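Local atomic coordinates of bile salt hydrolase/transferase (Clostridium perfringens, PDB entry 2BJF), a protein that hydrolyses the amide bond of glycine- and taurine-conjugated bile salts, releasing the free bile acid, and also acts as a bile acid amine N-acyltransferase. Residues V155-F166 against L173-W181. Numbering follows the deposited sequence. Where two conformers were deposited one is given.
Sequences VVEQTKEKLNVF and LTNSPTFDW
Glu157 reaches from its strand to the first turn of helix 179-186 and takes the backbone N-H of Phe179. The bond from Phe179 N to Glu157 OE1 is 2.9 Å long and nearly straight, at 166°. It uses the syn lone pair of OE1. The side chain is extended beyond CG, and this carries the carboxylate to the helix start. Its other oxygen, OE2, is hydrogen-bonded to His143 of strand 142-147. A water also bridges the segments, 2.7 Å from Glu157 OE2 and 2.8 Å from Pro177 O. Pro177 follows a cis peptide bond. Thr178, at the N-cap position, makes no capping bond with its side chain; its OG1 donates to Asp180 OD1 over 2.7 Å, from above the carboxylate plane.

The strands 153-158 and 163-167 form an antiparallel hairpin at the end of one sheet of the Ntn-hydrolase fold. The loop beside it holds Asn175, which touches the product taurine and whose OD1 hydrogen-bonds the backbone N of Cys2, the probable nucleophile.

The apolar contacts centre on Phe179. Val155 CG2 lies over one ring face, 3.9 Å from the Phe179 centroid, a CH-pi contact. Val155 also meets Leu173 tip to tip, CG1 to CD1 at 3.8 Å. Phe179 CB sits over a face of the Phe166 ring. The two ring planes are inclined at 46°. Phe166 CB packs 3.6 Å from Phe179 CD2.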
loop_
_atom_site.group_PDB
_atom_site.type_symbol
_atom_site.label_atom_id
_atom_site.label_comp_id
_atom_site.label_asym_id
_atom_site.label_seq_id
_atom_site.Cartn_x
_atom_site.Cartn_y
_atom_site.Cartn_z
ATOM N N VAL A 155 -2.848 -2.672 28.695
ATOM C CA VAL A 155 -2.193 -3.765 27.982
ATOM C C VAL A 155 -1.009 -4.250 28.813
ATOM O O VAL A 155 -0.194 -3.447 29.273
ATOM C CB VAL A 155 -1.729 -3.331 26.567
ATOM C CG1 VAL A 155 -0.885 -4.417 25.902
ATOM C CG2 VAL A 155 -2.934 -2.985 25.695
ATOM N N VAL A 156 -0.935 -5.564 29.008
ATOM C CA VAL A 156 0.113 -6.176 29.824
ATOM C C VAL A 156 1.042 -7.015 28.953
ATOM O O VAL A 156 0.612 -7.986 28.329
ATOM C CB VAL A 156 -0.488 -7.059 30.946
ATOM C CG1 VAL A 156 0.614 -7.645 31.819
ATOM C CG2 VAL A 156 -1.470 -6.257 31.792
ATOM N N GLU A 157 2.316 -6.629 28.912
ATOM C CA GLU A 157 3.314 -7.327 28.104
ATOM C C GLU A 157 4.598 -7.516 28.896
ATOM O O GLU A 157 5.192 -6.543 29.357
ATOM C CB GLU A 157 3.603 -6.554 26.809
ATOM C CG GLU A 157 2.396 -6.424 25.886
ATOM C CD GLU A 157 2.668 -5.646 24.608
ATOM O OE1 GLU A 157 3.656 -4.881 24.546
ATOM O OE2 GLU A 157 1.866 -5.798 23.663
ATOM N N GLN A 158 5.020 -8.766 29.065
ATOM C CA GLN A 158 6.302 -9.029 29.708
ATOM C C GLN A 158 7.389 -9.280 28.674
ATOM O O GLN A 158 7.291 -10.200 27.859
ATOM C CB GLN A 158 6.229 -10.185 30.708
ATOM C CG GLN A 158 7.502 -10.314 31.545
ATOM C CD GLN A 158 7.318 -11.138 32.801
ATOM O OE1 GLN A 158 6.480 -10.828 33.647
ATOM N NE2 GLN A 158 8.124 -12.188 32.939
ATOM N N THR A 159 8.417 -8.440 28.721
ATOM C CA THR A 159 9.570 -8.553 27.837
ATOM C C THR A 159 10.797 -8.966 28.652
ATOM O O THR A 159 10.697 -9.196 29.861
ATOM C CB THR A 159 9.849 -7.220 27.108
ATOM O OG1 THR A 159 10.124 -6.195 28.071
ATOM C CG2 THR A 159 8.654 -6.808 26.254
ATOM N N LYS A 160 11.949 -9.058 27.989
ATOM C CA LYS A 160 13.213 -9.392 28.656
ATOM C C LYS A 160 13.664 -8.299 29.629
ATOM O O LYS A 160 14.480 -8.547 30.520
ATOM C CB LYS A 160 14.312 -9.694 27.626
ATOM C CG LYS A 160 14.619 -8.556 26.656
ATOM C CD LYS A 160 15.650 -8.975 25.619
ATOM C CE LYS A 160 15.862 -7.883 24.583
ATOM N NZ LYS A 160 16.751 -8.329 23.474
ATOM N N GLU A 161 13.118 -7.097 29.449
ATOM C CA GLU A 161 13.436 -5.949 30.291
ATOM C C GLU A 161 12.609 -5.945 31.579
ATOM O O GLU A 161 13.167 -5.929 32.677
ATOM C CB GLU A 161 13.222 -4.648 29.508
ATOM C CG GLU A 161 13.692 -3.385 30.224
ATOM C CD GLU A 161 13.288 -2.103 29.505
ATOM O OE1 GLU A 161 12.511 -2.171 28.526
ATOM O OE2 GLU A 161 13.748 -1.021 29.927
ATOM N N LYS A 162 11.282 -5.966 31.434
ATOM C CA LYS A 162 10.361 -5.832 32.569
ATOM C C LYS A 162 8.923 -6.208 32.201
ATOM O O LYS A 162 8.621 -6.477 31.036
ATOM C CB LYS A 162 10.396 -4.396 33.118
ATOM C CG LYS A 162 10.166 -3.311 32.065
ATOM C CD LYS A 162 10.350 -1.907 32.630
ATOM C CE LYS A 162 9.098 -1.407 33.340
ATOM N NZ LYS A 162 9.280 -0.023 33.860
ATOM N N LEU A 163 8.045 -6.226 33.204
ATOM C CA LEU A 163 6.611 -6.381 32.971
ATOM C C LEU A 163 5.986 -5.017 32.687
ATOM O O LEU A 163 5.798 -4.205 33.602
ATOM C CB LEU A 163 5.924 -7.061 34.165
ATOM C CG LEU A 163 4.408 -7.291 34.071
ATOM C CD1 LEU A 163 4.059 -8.280 32.969
ATOM C CD2 LEU A 163 3.848 -7.768 35.397
ATOM N N ASN A 164 5.673 -4.770 31.418
ATOM C CA ASN A 164 5.100 -3.496 30.993
ATOM C C ASN A 164 3.581 -3.458 31.124
ATOM O O ASN A 164 2.890 -4.402 30.734
ATOM C CB ASN A 164 5.503 -3.175 29.550
ATOM C CG ASN A 164 6.986 -2.883 29.401
ATOM O OD1 ASN A 164 7.649 -3.426 28.517
ATOM N ND2 ASN A 164 7.514 -2.018 30.262
ATOM N N VAL A 165 3.075 -2.359 31.680
ATOM C CA VAL A 165 1.634 -2.123 31.786
ATOM C C VAL A 165 1.328 -0.783 31.116
ATOM O O VAL A 165 1.635 0.280 31.663
ATOM C CB VAL A 165 1.133 -2.129 33.260
ATOM C CG1 VAL A 165 -0.370 -1.874 33.321
ATOM C CG2 VAL A 165 1.467 -3.448 33.944
ATOM N N PHE A 166 0.744 -0.846 29.921
ATOM C CA PHE A 166 0.444 0.350 29.134
ATOM C C PHE A 166 -0.996 0.801 29.328
ATOM O O PHE A 166 -1.908 -0.025 29.377
ATOM C CB PHE A 166 0.642 0.085 27.638
ATOM C CG PHE A 166 2.020 -0.379 27.261
ATOM C CD1 PHE A 166 3.054 0.535 27.079
ATOM C CD2 PHE A 166 2.274 -1.731 27.045
ATOM C CE1 PHE A 166 4.329 0.108 26.712
ATOM C CE2 PHE A 166 3.544 -2.167 26.674
ATOM C CZ PHE A 166 4.574 -1.246 26.510
ATOM N N LEU A 173 -6.226 -4.095 20.529
ATOM C CA LEU A 173 -4.971 -4.836 20.638
ATOM C C LEU A 173 -4.956 -5.942 19.592
ATOM O O LEU A 173 -6.000 -6.496 19.262
ATOM C CB LEU A 173 -4.814 -5.439 22.041
ATOM C CG LEU A 173 -3.454 -6.043 22.420
ATOM C CD1 LEU A 173 -2.373 -4.967 22.475
ATOM C CD2 LEU A 173 -3.536 -6.786 23.744
ATOM N N THR A 174 -3.780 -6.250 19.053
ATOM C CA THR A 174 -3.638 -7.446 18.222
ATOM C C THR A 174 -2.526 -8.345 18.764
ATOM O O THR A 174 -2.630 -8.862 19.878
ATOM C CB THR A 174 -3.445 -7.131 16.709
ATOM O OG1 THR A 174 -2.265 -6.343 16.515
ATOM C CG2 THR A 174 -4.661 -6.398 16.142
ATOM N N ASN A 175 -1.468 -8.520 17.979
ATOM C CA ASN A 175 -0.362 -9.390 18.351
ATOM C C ASN A 175 0.964 -8.629 18.246
ATOM O O ASN A 175 0.980 -7.409 18.425
ATOM C CB ASN A 175 -0.395 -10.663 17.497
ATOM C CG ASN A 175 -1.777 -11.316 17.472
ATOM O OD1 ASN A 175 -2.514 -11.202 16.491
ATOM N ND2 ASN A 175 -2.139 -11.980 18.563
ATOM N N SER A 176 2.064 -9.329 17.974
ATOM C CA SER A 176 3.393 -8.702 17.910
ATOM C C SER A 176 3.511 -7.706 16.745
ATOM O O SER A 176 2.847 -7.882 15.725
ATOM C CB SER A 176 4.484 -9.771 17.830
ATOM O OG SER A 176 4.508 -10.548 19.018
ATOM N N PRO A 177 4.357 -6.660 16.886
ATOM C CA PRO A 177 5.281 -6.312 17.976
ATOM C C PRO A 177 4.619 -5.734 19.233
ATOM O O PRO A 177 3.405 -5.853 19.416
ATOM C CB PRO A 177 6.204 -5.255 17.340
ATOM C CG PRO A 177 5.800 -5.132 15.922
ATOM C CD PRO A 177 4.424 -5.670 15.798
ATOM N N THR A 178 5.432 -5.115 20.088
ATOM C CA THR A 178 4.973 -4.555 21.360
ATOM C C THR A 178 3.955 -3.431 21.161
ATOM O O THR A 178 3.864 -2.844 20.076
ATOM C CB THR A 178 6.155 -4.038 22.208
ATOM O OG1 THR A 178 6.847 -3.009 21.489
ATOM C CG2 THR A 178 7.122 -5.172 22.538
ATOM N N PHE A 179 3.195 -3.136 22.214
ATOM C CA PHE A 179 2.098 -2.169 22.135
ATOM C C PHE A 179 2.563 -0.771 21.727
ATOM O O PHE A 179 1.920 -0.112 20.908
ATOM C CB PHE A 179 1.314 -2.122 23.453
ATOM C CG PHE A 179 0.086 -1.253 23.399
ATOM C CD1 PHE A 179 -1.011 -1.618 22.619
ATOM C CD2 PHE A 179 0.023 -0.071 24.128
ATOM C CE1 PHE A 179 -2.147 -0.815 22.566
ATOM C CE2 PHE A 179 -1.110 0.736 24.087
ATOM C CZ PHE A 179 -2.195 0.365 23.301
ATOM N N ASP A 180 3.690 -0.334 22.288
ATOM C CA ASP A 180 4.257 0.972 21.957
ATOM C C ASP A 180 4.651 1.082 20.484
ATOM O O ASP A 180 4.596 2.172 19.908
ATOM C CB ASP A 180 5.444 1.310 22.870
ATOM C CG ASP A 180 6.543 0.265 22.820
ATOM O OD1 ASP A 180 6.263 -0.914 23.109
ATOM O OD2 ASP A 180 7.695 0.628 22.504
ATOM N N TRP A 181 5.036 -0.043 19.879
ATOM C CA TRP A 181 5.354 -0.078 18.449
ATOM C C TRP A 181 4.115 0.227 17.607
ATOM O O TRP A 181 4.176 1.030 16.674
ATOM C CB TRP A 181 5.967 -1.427 18.037
ATOM C CG TRP A 181 6.461 -1.438 16.613
ATOM C CD1 TRP A 181 7.744 -1.240 16.189
ATOM C CD2 TRP A 181 5.674 -1.637 15.429
ATOM N NE1 TRP A 181 7.805 -1.300 14.817
ATOM C CE2 TRP A 181 6.550 -1.547 14.325
ATOM C CE3 TRP A 181 4.313 -1.890 15.195
ATOM C CZ2 TRP A 181 6.113 -1.696 13.005
ATOM C CZ3 TRP A 181 3.877 -2.040 13.882
ATOM C CH2 TRP A 181 4.776 -1.942 12.804
HETATM O O HOH W 1 1.189 -5.291 21.097
#